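Local coordinates for 4-alpha-glucanotransferase (Corynebacterium glutamicum, PDB 5B68), which is an amylomaltase-type carbohydrate-active enzyme with a TIM-barrel domain, which in this protein is preceded by a beta-sandwich domain, at residues I601-A606 against E615-E620; T555-H560 against G633-V638; P541-Q546 against L595-E600. All blocks are in the same frame, centred on the assembly; numbering follows the deposited sequence.

Contact 1 (I601-A606 against E615-E620); sequences ILDVAA and EYVGLE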
ATOM      1  N   ILE A 601     -28.306  -9.852   8.382  1.00 25.57           N
ATOM      2  CA  ILE A 601     -27.429  -8.841   9.019  1.00 23.23           C
ATOM      3  C   ILE A 601     -28.259  -7.837   9.833  1.00 24.10           C
ATOM      4  O   ILE A 601     -27.884  -7.495  10.979  1.00 25.33           O
ATOM      5  CB  ILE A 601     -26.624  -8.059   7.950  1.00 25.13           C
ATOM      6  CG1 ILE A 601     -25.531  -8.978   7.347  1.00 27.12           C
ATOM      7  CG2 ILE A 601     -25.967  -6.812   8.555  1.00 26.95           C
ATOM      8  CD1 ILE A 601     -24.783  -8.340   6.191  1.00 27.01           C
ATOM      9  N   LEU A 602     -29.376  -7.411   9.247  1.00 22.79           N
ATOM     10  CA  LEU A 602     -30.263  -6.468   9.921  1.00 24.53           C
ATOM     11  C   LEU A 602     -30.839  -7.111  11.189  1.00 24.68           C
ATOM     12  O   LEU A 602     -30.992  -6.436  12.215  1.00 22.74           O
ATOM     13  CB  LEU A 602     -31.364  -6.000   8.969  1.00 25.48           C
ATOM     14  CG  LEU A 602     -30.863  -5.177   7.745  1.00 24.03           C
ATOM     15  CD1 LEU A 602     -31.966  -5.024   6.716  1.00 26.20           C
ATOM     16  CD2 LEU A 602     -30.301  -3.802   8.114  1.00 25.23           C
ATOM     17  N   ASP A 603     -31.172  -8.420  11.124  1.00 27.57           N
ATOM     18  CA  ASP A 603     -31.559  -9.147  12.347  1.00 25.57           C
ATOM     19  C   ASP A 603     -30.476  -9.194  13.380  1.00 26.98           C
ATOM     20  O   ASP A 603     -30.730  -9.083  14.599  1.00 24.80           O
ATOM     21  CB  ASP A 603     -32.042 -10.576  12.022  1.00 30.52           C
ATOM     22  CG  ASP A 603     -33.446 -10.597  11.410  1.00 31.34           C
ATOM     23  OD1 ASP A 603     -34.175  -9.562  11.467  1.00 31.69           O
ATOM     24  OD2 ASP A 603     -33.755 -11.640  10.790  1.00 30.14           O
ATOM     25  N   VAL A 604     -29.228  -9.371  12.932  1.00 25.59           N
ATOM     26  CA  VAL A 604     -28.126  -9.389  13.918  1.00 27.32           C
ATOM     27  C   VAL A 604     -27.937  -8.020  14.542  1.00 22.40           C
ATOM     28  O   VAL A 604     -27.633  -7.910  15.717  1.00 23.95           O
ATOM     29  CB  VAL A 604     -26.827  -9.987  13.282  1.00 30.73           C
ATOM     30  CG1 VAL A 604     -25.582  -9.465  13.916  1.00 32.04           C
ATOM     31  CG2 VAL A 604     -26.894 -11.524  13.339  1.00 33.98           C
ATOM     32  N   ALA A 605     -28.086  -6.978  13.716  1.00 23.87           N
ATOM     33  CA  ALA A 605     -28.002  -5.580  14.205  1.00 20.19           C
ATOM     34  C   ALA A 605     -29.083  -5.282  15.261  1.00 20.70           C
ATOM     35  O   ALA A 605     -28.819  -4.690  16.320  1.00 22.88           O
ATOM     36  CB  ALA A 605     -28.083  -4.613  13.024  1.00 21.44           C
ATOM     37  N   ALA A 606     -30.263  -5.799  15.001  1.00 22.48           N
ATOM     38  CA  ALA A 606     -31.359  -5.676  15.942  1.00 23.28           C
ATOM     39  C   ALA A 606     -31.118  -6.434  17.229  1.00 23.38           C
ATOM     40  O   ALA A 606     -31.541  -5.952  18.270  1.00 22.43           O
ATOM     41  CB  ALA A 606     -32.686  -6.073  15.264  1.00 27.76           C
ATOM     42  N   GLU A 615     -37.884  -8.181  12.482  1.00 35.50           N
ATOM     43  CA  GLU A 615     -37.873  -9.474  11.812  1.00 36.18           C
ATOM     44  C   GLU A 615     -37.771  -9.268  10.303  1.00 34.26           C
ATOM     45  O   GLU A 615     -38.736  -9.345   9.584  1.00 27.98           O
ATOM     46  CB  GLU A 615     -39.078 -10.318  12.202  1.00 39.36           C
ATOM     47  CG  GLU A 615     -39.151 -10.607  13.689  1.00 43.60           C
ATOM     48  CD  GLU A 615     -37.980 -11.420  14.196  1.00 52.00           C
ATOM     49  OE1 GLU A 615     -37.784 -11.481  15.418  1.00 53.84           O
ATOM     50  OE2 GLU A 615     -37.251 -12.004  13.376  1.00 60.93           O
ATOM     51  N   TYR A 616     -36.577  -8.882   9.879  1.00 27.79           N
ATOM     52  CA  TYR A 616     -36.264  -8.515   8.505  1.00 30.05           C
ATOM     53  C   TYR A 616     -36.409  -9.607   7.442  1.00 27.08           C
ATOM     54  O   TYR A 616     -36.710  -9.319   6.316  1.00 30.88           O
ATOM     55  CB  TYR A 616     -34.892  -7.831   8.447  1.00 26.63           C
ATOM     56  CG  TYR A 616     -34.864  -6.541   9.235  1.00 24.95           C
ATOM     57  CD1 TYR A 616     -34.560  -6.538  10.576  1.00 24.47           C
ATOM     58  CD2 TYR A 616     -35.161  -5.340   8.637  1.00 23.68           C
ATOM     59  CE1 TYR A 616     -34.544  -5.370  11.298  1.00 27.50           C
ATOM     60  CE2 TYR A 616     -35.148  -4.166   9.348  1.00 27.44           C
ATOM     61  CZ  TYR A 616     -34.841  -4.190  10.680  1.00 26.00           C
ATOM     62  OH  TYR A 616     -34.830  -3.033  11.385  1.00 27.51           O
ATOM     63  N   VAL A 617     -36.131 -10.844   7.794  1.00 28.79           N
ATOM     64  CA  VAL A 617     -36.254 -11.968   6.845  1.00 34.01           C
ATOM     65  C   VAL A 617     -37.728 -12.089   6.540  1.00 39.30           C
ATOM     66  O   VAL A 617     -38.513 -12.375   7.424  1.00 39.09           O
ATOM     67  CB  VAL A 617     -35.742 -13.316   7.433  1.00 38.35           C
ATOM     68  CG1 VAL A 617     -35.994 -14.495   6.482  1.00 39.45           C
ATOM     69  CG2 VAL A 617     -34.250 -13.240   7.798  1.00 38.42           C
ATOM     70  N   GLY A 618     -38.087 -11.822   5.305  1.00 39.48           N
ATOM     71  CA  GLY A 618     -39.459 -11.923   4.880  1.00 44.15           C
ATOM     72  C   GLY A 618     -39.922 -10.611   4.317  1.00 45.86           C
ATOM     73  O   GLY A 618     -40.810 -10.605   3.473  1.00 49.80           O
ATOM     74  N   LEU A 619     -39.328  -9.505   4.788  1.00 38.28           N
ATOM     75  CA  LEU A 619     -39.700  -8.169   4.341  1.00 36.99           C
ATOM     76  C   LEU A 619     -39.252  -7.882   2.902  1.00 37.01           C
ATOM     77  O   LEU A 619     -38.196  -8.302   2.519  1.00 41.53           O
ATOM     78  CB  LEU A 619     -39.080  -7.116   5.280  1.00 39.97           C
ATOM     79  CG  LEU A 619     -39.831  -6.478   6.475  1.00 43.82           C
ATOM     80  CD1 LEU A 619     -41.069  -7.216   6.963  1.00 39.76           C
ATOM     81  CD2 LEU A 619     -38.877  -6.184   7.627  1.00 44.50           C
ATOM     82  N   GLU A 620     -40.034  -7.106   2.177  1.00 37.42           N
ATOM     83  CA  GLU A 620     -39.648  -6.620   0.879  1.00 39.08           C
ATOM     84  C   GLU A 620     -38.540  -5.629   1.085  1.00 40.44           C
ATOM     85  O   GLU A 620     -38.443  -5.018   2.127  1.00 37.79           O
ATOM     86  CB  GLU A 620     -40.801  -5.908   0.210  1.00 52.28           C
ATOM     87  CG  GLU A 620     -41.946  -6.818  -0.173  1.00 58.39           C
ATOM     88  CD  GLU A 620     -42.183  -6.828  -1.659  1.00 70.71           C
ATOM     89  OE1 GLU A 620     -42.416  -7.928  -2.195  1.00 72.72           O
ATOM     90  OE2 GLU A 620     -42.123  -5.745  -2.288  1.00 74.32           O
TER
HETATM   91  O   HOH W   1     -35.351  -8.285  13.901  1.00 27.26           O
HETATM   92  O   HOH W   2     -36.272 -12.386  10.723  1.00 34.71           O
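Leu602 and Asp603, neighbours on helix 587-607, divide the work of holding Tyr616: the leucine lies over a face of the phenol ring and the aspartate reaches its rim and its backbone. Leu602 and Tyr616 cross at about a right angle. The CB of Leu602 stands over the face, 3.7 Å from the centroid of the Tyr616 ring, a CH-pi contact displaced toward the rim, while Leu602 CD1 comes down on Tyr616 CD2 at 3.7 Å.

Asp603 runs past Tyr616 in the opposite sense. With its CG anti to its carbonyl carbon (chi1 -75°), the carboxylate swings off the helix to the backbone at the start of segment 615-620. There OD1 accepts a hydrogen bond from the backbone N-H of Tyr616, 3.0 Å from N to OD1, through its syn lone pair, with an N-H...O angle of 153°. The same OD1 lies in the plane of the Tyr616 ring at its edge, 3.2 Å from CD1, although the carboxylate and ring planes are 52° apart. The far end of the ring is fixed elsewhere, its OH being hydrogen-bonded to Pro612 O. Beyond the tyrosine, Asp603 OD2 meets CG2 of Val617 at 3.4 Å.

Water extends the grip of the carboxylate. One molecule donates to Asp603 OD1 and accepts from Glu615 N; a second donates to both Asp603 OD2, at 2.6 Å, and Glu615 OE2, and receives a weak bond from Val617 N. The loop then turns back through a type II beta turn, Tyr616 to Leu619, with Gly618 at a backbone conformation suited to glycine. Asp603 OD2 and Glu615 OE2 are 4.4 Å apart, and the shared water, donating to each, probably eases the repulsion between the two carboxylates.

Contact 2 (T555-H560 against G633-V638); sequences TTVTTH and GLHTFV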
ATOM      1  N   THR A 555     -12.680  -1.890  11.586  1.00 17.25           N
ATOM      2  CA  THR A 555     -13.993  -2.375  11.116  1.00 19.13           C
ATOM      3  C   THR A 555     -14.761  -1.295  10.339  1.00 19.22           C
ATOM      4  O   THR A 555     -14.884  -0.129  10.789  1.00 20.75           O
ATOM      5  CB  THR A 555     -14.808  -2.906  12.314  1.00 20.15           C
ATOM      6  OG1 THR A 555     -14.107  -4.017  12.861  1.00 24.73           O
ATOM      7  CG2 THR A 555     -16.166  -3.414  11.839  1.00 19.97           C
ATOM      8  N   THR A 556     -15.233  -1.633   9.148  1.00 19.40           N
ATOM      9  CA  THR A 556     -16.002  -0.713   8.332  1.00 23.17           C
ATOM     10  C   THR A 556     -17.280  -1.412   7.899  1.00 24.00           C
ATOM     11  O   THR A 556     -17.359  -2.679   7.981  1.00 23.26           O
ATOM     12  CB  THR A 556     -15.290  -0.324   6.998  1.00 25.14           C
ATOM     13  OG1 THR A 556     -14.820  -1.519   6.321  1.00 29.48           O
ATOM     14  CG2 THR A 556     -14.216   0.535   7.302  1.00 31.67           C
ATOM     15  N   VAL A 557     -18.209  -0.620   7.396  1.00 21.93           N
ATOM     16  CA  VAL A 557     -19.418  -1.180   6.772  1.00 24.33           C
ATOM     17  C   VAL A 557     -19.037  -1.592   5.370  1.00 26.31           C
ATOM     18  O   VAL A 557     -19.439  -2.634   4.883  1.00 25.73           O
ATOM     19  CB  VAL A 557     -20.556  -0.169   6.690  1.00 24.45           C
ATOM     20  CG1 VAL A 557     -21.730  -0.737   5.896  1.00 26.43           C
ATOM     21  CG2 VAL A 557     -20.942   0.325   8.077  1.00 27.05           C
ATOM     22  N   THR A 558     -18.291  -0.728   4.693  1.00 22.90           N
ATOM     23  CA  THR A 558     -18.020  -0.889   3.281  1.00 25.06           C
ATOM     24  C   THR A 558     -16.593  -0.424   2.914  1.00 24.69           C
ATOM     25  O   THR A 558     -15.832  -0.167   3.794  1.00 25.44           O
ATOM     26  CB  THR A 558     -19.085  -0.197   2.441  1.00 27.34           C
ATOM     27  OG1 THR A 558     -18.999  -0.650   1.077  1.00 26.66           O
ATOM     28  CG2 THR A 558     -18.979   1.311   2.517  1.00 25.25           C
ATOM     29  N   THR A 559     -16.230  -0.477   1.642  1.00 23.54           N
ATOM     30  CA  THR A 559     -14.862  -0.111   1.186  1.00 26.18           C
ATOM     31  C   THR A 559     -15.007   0.459  -0.194  1.00 24.21           C
ATOM     32  O   THR A 559     -16.042   0.334  -0.810  1.00 24.52           O
ATOM     33  CB  THR A 559     -13.845  -1.266   1.003  1.00 29.41           C
ATOM     34  OG1 THR A 559     -14.243  -2.099  -0.083  1.00 34.83           O
ATOM     35  CG2 THR A 559     -13.684  -2.052   2.230  1.00 34.89           C
ATOM     36  N   HIS A 560     -13.926   1.009  -0.678  1.00 26.33           N
ATOM     37  CA  HIS A 560     -13.850   1.610  -2.010  1.00 28.52           C
ATOM     38  C   HIS A 560     -14.089   0.598  -3.141  1.00 27.02           C
ATOM     39  O   HIS A 560     -14.366   1.026  -4.242  1.00 29.32           O
ATOM     40  CB  HIS A 560     -12.464   2.314  -2.194  1.00 30.19           C
ATOM     41  CG  HIS A 560     -11.315   1.382  -2.062  1.00 27.91           C
ATOM     42  ND1 HIS A 560     -10.750   1.035  -0.858  1.00 30.34           N
ATOM     43  CD2 HIS A 560     -10.698   0.614  -2.998  1.00 30.55           C
ATOM     44  CE1 HIS A 560      -9.805   0.132  -1.057  1.00 31.70           C
ATOM     45  NE2 HIS A 560      -9.768  -0.150  -2.351  1.00 31.27           N
ATOM     46  N   GLY A 633     -28.511   2.516  11.614  1.00 22.78           N
ATOM     47  CA  GLY A 633     -28.449   1.234  12.318  1.00 22.34           C
ATOM     48  C   GLY A 633     -27.153   0.455  12.049  1.00 22.05           C
ATOM     49  O   GLY A 633     -26.526  -0.065  12.947  1.00 19.49           O
ATOM     50  N   LEU A 634     -26.724   0.443  10.810  1.00 20.94           N
ATOM     51  CA  LEU A 634     -25.454  -0.266  10.452  1.00 20.66           C
ATOM     52  C   LEU A 634     -24.258   0.427  11.070  1.00 20.90           C
ATOM     53  O   LEU A 634     -23.281  -0.221  11.465  1.00 19.65           O
ATOM     54  CB  LEU A 634     -25.310  -0.373   8.934  1.00 24.48           C
ATOM     55  CG  LEU A 634     -26.409  -1.229   8.228  1.00 24.94           C
ATOM     56  CD1 LEU A 634     -26.247  -1.115   6.727  1.00 26.40           C
ATOM     57  CD2 LEU A 634     -26.443  -2.636   8.733  1.00 24.72           C
ATOM     58  N   HIS A 635     -24.302   1.754  11.129  1.00 22.19           N
ATOM     59  CA  HIS A 635     -23.186   2.477  11.685  1.00 20.90           C
ATOM     60  C   HIS A 635     -23.102   2.356  13.194  1.00 21.04           C
ATOM     61  O   HIS A 635     -22.030   2.214  13.770  1.00 20.68           O
ATOM     62  CB  HIS A 635     -23.200   3.925  11.211  1.00 20.88           C
ATOM     63  CG  HIS A 635     -22.806   4.068   9.781  1.00 19.25           C
ATOM     64  ND1 HIS A 635     -21.490   4.293   9.397  1.00 22.77           N
ATOM     65  CD2 HIS A 635     -23.501   3.883   8.639  1.00 18.67           C
ATOM     66  CE1 HIS A 635     -21.416   4.311   8.083  1.00 19.23           C
ATOM     67  NE2 HIS A 635     -22.625   4.089   7.595  1.00 26.46           N
ATOM     68  N   THR A 636     -24.259   2.380  13.848  1.00 23.53           N
ATOM     69  CA  THR A 636     -24.316   2.111  15.273  1.00 22.09           C
ATOM     70  C   THR A 636     -23.788   0.706  15.630  1.00 20.82           C
ATOM     71  O   THR A 636     -23.048   0.520  16.684  1.00 21.72           O
ATOM     72  CB  THR A 636     -25.794   2.295  15.800  1.00 24.96           C
ATOM     73  OG1 THR A 636     -26.173   3.677  15.630  1.00 27.08           O
ATOM     74  CG2 THR A 636     -25.837   1.981  17.220  1.00 25.12           C
ATOM     75  N   PHE A 637     -24.226  -0.263  14.858  1.00 22.07           N
ATOM     76  CA  PHE A 637     -23.818  -1.674  15.033  1.00 21.39           C
ATOM     77  C   PHE A 637     -22.269  -1.782  14.997  1.00 21.33           C
ATOM     78  O   PHE A 637     -21.676  -2.285  15.893  1.00 20.80           O
ATOM     79  CB  PHE A 637     -24.432  -2.505  13.939  1.00 21.99           C
ATOM     80  CG  PHE A 637     -24.026  -3.948  13.969  1.00 21.70           C
ATOM     81  CD1 PHE A 637     -24.491  -4.796  14.949  1.00 23.34           C
ATOM     82  CD2 PHE A 637     -23.131  -4.464  13.025  1.00 23.70           C
ATOM     83  CE1 PHE A 637     -24.115  -6.128  15.021  1.00 23.64           C
ATOM     84  CE2 PHE A 637     -22.748  -5.810  13.106  1.00 24.38           C
ATOM     85  CZ  PHE A 637     -23.255  -6.649  14.079  1.00 25.67           C
ATOM     86  N   VAL A 638     -21.673  -1.138  13.997  1.00 23.71           N
ATOM     87  CA  VAL A 638     -20.186  -1.115  13.852  1.00 21.70           C
ATOM     88  C   VAL A 638     -19.531  -0.336  14.980  1.00 20.98           C
ATOM     89  O   VAL A 638     -18.567  -0.824  15.579  1.00 18.83           O
ATOM     90  CB  VAL A 638     -19.839  -0.556  12.480  1.00 24.66           C
ATOM     91  CG1 VAL A 638     -18.413  -0.026  12.421  1.00 27.39           C
ATOM     92  CG2 VAL A 638     -20.081  -1.626  11.438  1.00 24.65           C
TER
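Val557, just past the end of strand 553-556, makes the central apolar contact with helix 627-639, and it does so with one methyl. Its CG2 rests 4.0 Å from CG2 of Val638, the two side chains meeting at a slant. In Val557 this methyl is anti to the carbonyl carbon while CG1 is anti to the backbone N (chi1 173°), which turns CG2 to the helix. The other branch of Val638 serves a different neighbour: CG1 lies 4.1 Å from CG2 of Thr555 and 3.9 Å from the carbonyl O of Thr555. Thus the two methyls of Val638 are shared between residues two apart in the strand and its continuation.

The aromatic part of the contact again uses Val557 CG2. It sits over a face of the His635 imidazole, 4.1 Å from the ring centroid and 13° off the normal, a CH-pi approach in which the two side chains cross nearly perpendicularly. Leu634 borders the same methyl through its backbone, with its O 4.2 Å from Val557 CG2.

The hydroxyls of Thr555 and Thr556 find their partners outside the contact with the helix. Thr556, whose CB points away from the helix, gives its OG1 hydrogen to Thr558 O at 3.0 Å, tying together the bend that follows the strand; the hydroxyl of Thr555 is hydrogen-bonded to that of Ser643.

The contact is buried against the parallel barrel sheet. Strand 553-556 runs between strands 528-531 and 645-649, helix 627-639 packs over it with Val638 also touching Thr646 and His635 touching Val648, and helix 565-569 adds Thr565 beside Val557 and Leu634.

Contact 3 (P541-Q546 against L595-E600); sequences PGPRRQ and LQWQAE. With SO4 (sulfate ion), chain I.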
ATOM      1  N   PRO A 541     -24.188 -20.222  11.994  1.00 58.34           N
ATOM      2  CA  PRO A 541     -24.199 -19.806  10.576  1.00 60.38           C
ATOM      3  C   PRO A 541     -24.807 -18.410  10.423  1.00 55.66           C
ATOM      4  O   PRO A 541     -25.624 -17.977  11.263  1.00 59.34           O
ATOM      5  CB  PRO A 541     -25.037 -20.886   9.857  1.00 63.81           C
ATOM      6  CG  PRO A 541     -25.479 -21.861  10.912  1.00 62.11           C
ATOM      7  CD  PRO A 541     -25.135 -21.314  12.277  1.00 64.60           C
ATOM      8  N   GLY A 542     -24.386 -17.708   9.384  1.00 41.06           N
ATOM      9  CA  GLY A 542     -24.879 -16.369   9.151  1.00 37.88           C
ATOM     10  C   GLY A 542     -23.933 -15.270   9.616  1.00 37.46           C
ATOM     11  O   GLY A 542     -22.749 -15.517   9.912  1.00 31.85           O
ATOM     12  N   PRO A 543     -24.451 -14.028   9.692  1.00 34.84           N
ATOM     13  CA  PRO A 543     -23.528 -12.913   9.907  1.00 30.12           C
ATOM     14  C   PRO A 543     -22.865 -12.911  11.260  1.00 26.35           C
ATOM     15  O   PRO A 543     -23.414 -13.393  12.267  1.00 25.93           O
ATOM     16  CB  PRO A 543     -24.432 -11.680   9.744  1.00 31.16           C
ATOM     17  CG  PRO A 543     -25.602 -12.152   8.905  1.00 33.82           C
ATOM     18  CD  PRO A 543     -25.833 -13.548   9.482  1.00 33.53           C
ATOM     19  N   ARG A 544     -21.699 -12.284  11.300  1.00 26.39           N
ATOM     20  CA  ARG A 544     -20.982 -12.131  12.535  1.00 25.42           C
ATOM     21  C   ARG A 544     -21.737 -11.276  13.588  1.00 23.57           C
ATOM     22  O   ARG A 544     -22.203 -10.180  13.273  1.00 25.82           O
ATOM     23  CB  ARG A 544     -19.613 -11.476  12.263  1.00 24.47           C
ATOM     24  CG  ARG A 544     -18.672 -11.522  13.468  1.00 24.69           C
ATOM     25  CD  ARG A 544     -17.331 -10.861  13.112  1.00 27.90           C
ATOM     26  NE  ARG A 544     -16.600 -11.718  12.153  1.00 31.55           N
ATOM     27  CZ  ARG A 544     -15.775 -12.702  12.492  1.00 29.73           C
ATOM     28  NH1 ARG A 544     -15.193 -13.421  11.509  1.00 33.23           N
ATOM     29  NH2 ARG A 544     -15.481 -12.983  13.747  1.00 30.61           N
ATOM     30  N   ARG A 545     -21.786 -11.742  14.815  1.00 24.04           N
ATOM     31  CA  ARG A 545     -22.465 -10.964  15.871  1.00 26.70           C
ATOM     32  C   ARG A 545     -21.573  -9.795  16.324  1.00 27.20           C
ATOM     33  O   ARG A 545     -20.308  -9.843  16.248  1.00 23.84           O
ATOM     34  CB  ARG A 545     -22.796 -11.821  17.099  1.00 27.56           C
ATOM     35  CG  ARG A 545     -23.723 -13.038  16.823  1.00 30.47           C
ATOM     36  CD  ARG A 545     -23.848 -13.861  18.098  1.00 29.65           C
ATOM     37  NE  ARG A 545     -24.718 -13.205  19.079  1.00 32.83           N
ATOM     38  CZ  ARG A 545     -26.061 -13.250  19.011  1.00 32.10           C
ATOM     39  NH1 ARG A 545     -26.786 -12.626  19.941  1.00 29.38           N
ATOM     40  NH2 ARG A 545     -26.687 -13.903  17.998  1.00 32.63           N
ATOM     41  N   GLN A 546     -22.199  -8.791  16.898  1.00 23.16           N
ATOM     42  CA  GLN A 546     -21.442  -7.627  17.338  1.00 25.09           C
ATOM     43  C   GLN A 546     -20.255  -7.990  18.178  1.00 24.36           C
ATOM     44  O   GLN A 546     -19.117  -7.460  17.979  1.00 24.94           O
ATOM     45  CB  GLN A 546     -22.326  -6.655  18.103  1.00 24.07           C
ATOM     46  CG  GLN A 546     -21.645  -5.366  18.491  1.00 26.15           C
ATOM     47  CD  GLN A 546     -22.672  -4.421  19.051  1.00 25.83           C
ATOM     48  OE1 GLN A 546     -23.173  -4.626  20.159  1.00 22.29           O
ATOM     49  NE2 GLN A 546     -22.991  -3.397  18.286  1.00 22.91           N
ATOM     50  N   LEU A 595     -30.837 -10.041  -0.751  1.00 31.04           N
ATOM     51  CA  LEU A 595     -31.896  -9.694   0.241  1.00 30.21           C
ATOM     52  C   LEU A 595     -31.859 -10.552   1.482  1.00 29.81           C
ATOM     53  O   LEU A 595     -31.952 -10.043   2.638  1.00 29.55           O
ATOM     54  CB  LEU A 595     -33.298  -9.842  -0.375  1.00 30.95           C
ATOM     55  CG  LEU A 595     -34.444  -9.229   0.458  1.00 35.93           C
ATOM     56  CD1 LEU A 595     -34.262  -7.707   0.485  1.00 37.26           C
ATOM     57  CD2 LEU A 595     -35.797  -9.580  -0.150  1.00 37.11           C
ATOM     58  N   GLN A 596     -31.673 -11.864   1.306  1.00 29.34           N
ATOM     59  CA  GLN A 596     -31.630 -12.762   2.441  1.00 27.37           C
ATOM     60  C   GLN A 596     -30.454 -12.518   3.384  1.00 31.91           C
ATOM     61  O   GLN A 596     -30.573 -12.565   4.610  1.00 28.80           O
ATOM     62  CB  GLN A 596     -31.604 -14.245   1.960  1.00 31.81           C
ATOM     63  CG  GLN A 596     -31.418 -15.363   2.995  1.00 32.82           C
ATOM     64  CD  GLN A 596     -32.498 -15.476   4.053  1.00 32.15           C
ATOM     65  OE1 GLN A 596     -32.246 -15.858   5.196  1.00 39.33           O
ATOM     66  NE2 GLN A 596     -33.694 -15.191   3.671  1.00 35.18           N
ATOM     67  N   TRP A 597     -29.283 -12.347   2.792  1.00 28.95           N
ATOM     68  CA  TRP A 597     -28.065 -12.048   3.575  1.00 29.38           C
ATOM     69  C   TRP A 597     -28.227 -10.698   4.324  1.00 25.25           C
ATOM     70  O   TRP A 597     -27.943 -10.626   5.526  1.00 26.94           O
ATOM     71  CB  TRP A 597     -26.884 -11.964   2.583  1.00 28.22           C
ATOM     72  CG  TRP A 597     -25.526 -11.610   3.199  1.00 26.31           C
ATOM     73  CD1 TRP A 597     -24.718 -10.581   2.839  1.00 27.15           C
ATOM     74  CD2 TRP A 597     -24.868 -12.302   4.242  1.00 25.02           C
ATOM     75  NE1 TRP A 597     -23.592 -10.579   3.613  1.00 27.51           N
ATOM     76  CE2 TRP A 597     -23.652 -11.620   4.485  1.00 25.03           C
ATOM     77  CE3 TRP A 597     -25.177 -13.443   5.000  1.00 26.12           C
ATOM     78  CZ2 TRP A 597     -22.754 -12.028   5.450  1.00 25.26           C
ATOM     79  CZ3 TRP A 597     -24.265 -13.877   5.955  1.00 28.47           C
ATOM     80  CH2 TRP A 597     -23.031 -13.148   6.148  1.00 26.28           C
ATOM     81  N   GLN A 598     -28.668  -9.668   3.602  1.00 24.37           N
ATOM     82  CA  GLN A 598     -29.002  -8.338   4.206  1.00 25.20           C
ATOM     83  C   GLN A 598     -29.969  -8.496   5.396  1.00 27.83           C
ATOM     84  O   GLN A 598     -29.751  -7.956   6.494  1.00 26.54           O
ATOM     85  CB  GLN A 598     -29.538  -7.378   3.180  1.00 28.12           C
ATOM     86  CG  GLN A 598     -28.471  -6.889   2.207  1.00 25.44           C
ATOM     87  CD  GLN A 598     -28.831  -5.671   1.418  1.00 27.69           C
ATOM     88  OE1 GLN A 598     -29.565  -4.776   1.862  1.00 28.89           O
ATOM     89  NE2 GLN A 598     -28.291  -5.596   0.209  1.00 29.26           N
ATOM     90  N   ALA A 599     -30.974  -9.335   5.230  1.00 25.85           N
ATOM     91  CA  ALA A 599     -31.975  -9.501   6.281  1.00 27.12           C
ATOM     92  C   ALA A 599     -31.374 -10.061   7.476  1.00 25.72           C
ATOM     93  O   ALA A 599     -31.605  -9.600   8.592  1.00 28.23           O
ATOM     94  CB  ALA A 599     -33.151 -10.395   5.782  1.00 28.61           C
ATOM     95  N   GLU A 600     -30.552 -11.086   7.279  1.00 27.64           N
ATOM     96  CA  GLU A 600     -29.868 -11.726   8.361  1.00 27.82           C
ATOM     97  C   GLU A 600     -28.964 -10.748   9.131  1.00 26.80           C
ATOM     98  O   GLU A 600     -28.843 -10.838  10.388  1.00 26.73           O
ATOM     99  CB  GLU A 600     -29.048 -12.936   7.845  1.00 31.60           C
ATOM    100  CG  GLU A 600     -29.909 -14.179   7.585  1.00 34.98           C
ATOM    101  CD  GLU A 600     -29.128 -15.339   6.976  1.00 35.69           C
ATOM    102  OE1 GLU A 600     -28.153 -15.754   7.613  1.00 31.48           O
ATOM    103  OE2 GLU A 600     -29.543 -15.842   5.908  1.00 37.28           O
TER
HETATM  104  S   SO4 I 808     -12.618 -15.374  13.515  1.00 83.79           S
HETATM  105  O1  SO4 I 808     -12.222 -14.303  14.475  1.00 70.29           O
HETATM  106  O2  SO4 I 808     -12.370 -16.728  14.112  1.00 77.05           O
HETATM  107  O3  SO4 I 808     -14.054 -15.308  13.150  1.00 78.25           O
HETATM  108  O4  SO4 I 808     -11.848 -15.121  12.280  1.00 71.59           O
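The irregular segment 541-546 passes helix 587-607 most closely where Pro543 faces Glu600, their CA atoms 6.6 Å apart, and Gly542 just before it has a positive phi (100°). The Pro543 ring sits between Trp597 and the helix backbone. Its CG lies over a face of the indole, 4.1 Å from the centroid of the six-membered ring and 28° off the normal, with Trp597 CZ3 the nearest ring atom at 3.7 Å. Trp597 brings that ring to the proline because its CG is anti to the backbone N (chi1 178°); its NE1 is hydrogen-bonded to Trp533 O and its ring stacks with that of His536.

Glu600 crosses Pro543 at about a right angle. Its CB packs on Pro543 CD at 3.7 Å, and its OE1 comes within 3.7 Å of Gly542 CA.

The CB of Arg544 points away from the helix, and its guanidinium reaches a sulfate. NH1 (2.7 Å) and NH2 (2.8 Å) of Arg544 both donate to the sulfate O3, which lies at the guanidinium edge, while NE forms a salt bridge with Glu535. Contact with the helix is mainly apolar and CH-pi, with the Glu600 carboxylate alongside Gly542 and Pro543, whereas the guanidinium is engaged by Glu535, the carbonyl of Glu548 and the sulfate, which probably comes from the crystallisation liquor.

All three contacts lie in the TIM-barrel part of the chain, on the same side of its centre. Contacts 1 and 3 share helix 587-607 and have centres about 8 Å apart; contact 2, on helix 627-639, is centred about 16 Å from contact 1 and 14 Å from contact 3. Contact 3 closes before contact 1 opens, contact 1 is nested within the loop closed by contact 2, and contacts 2 and 3 interlace along the chain. Phe637 connects them, packing on Val604, Ala605 and Arg544 O, and its carbonyl probably accepts a hydrogen bond from the Gln546 side chain. The contacts thus form a layered series, from the barrel strands through helix 627-639 to helix 587-607 and the loops that pack on it.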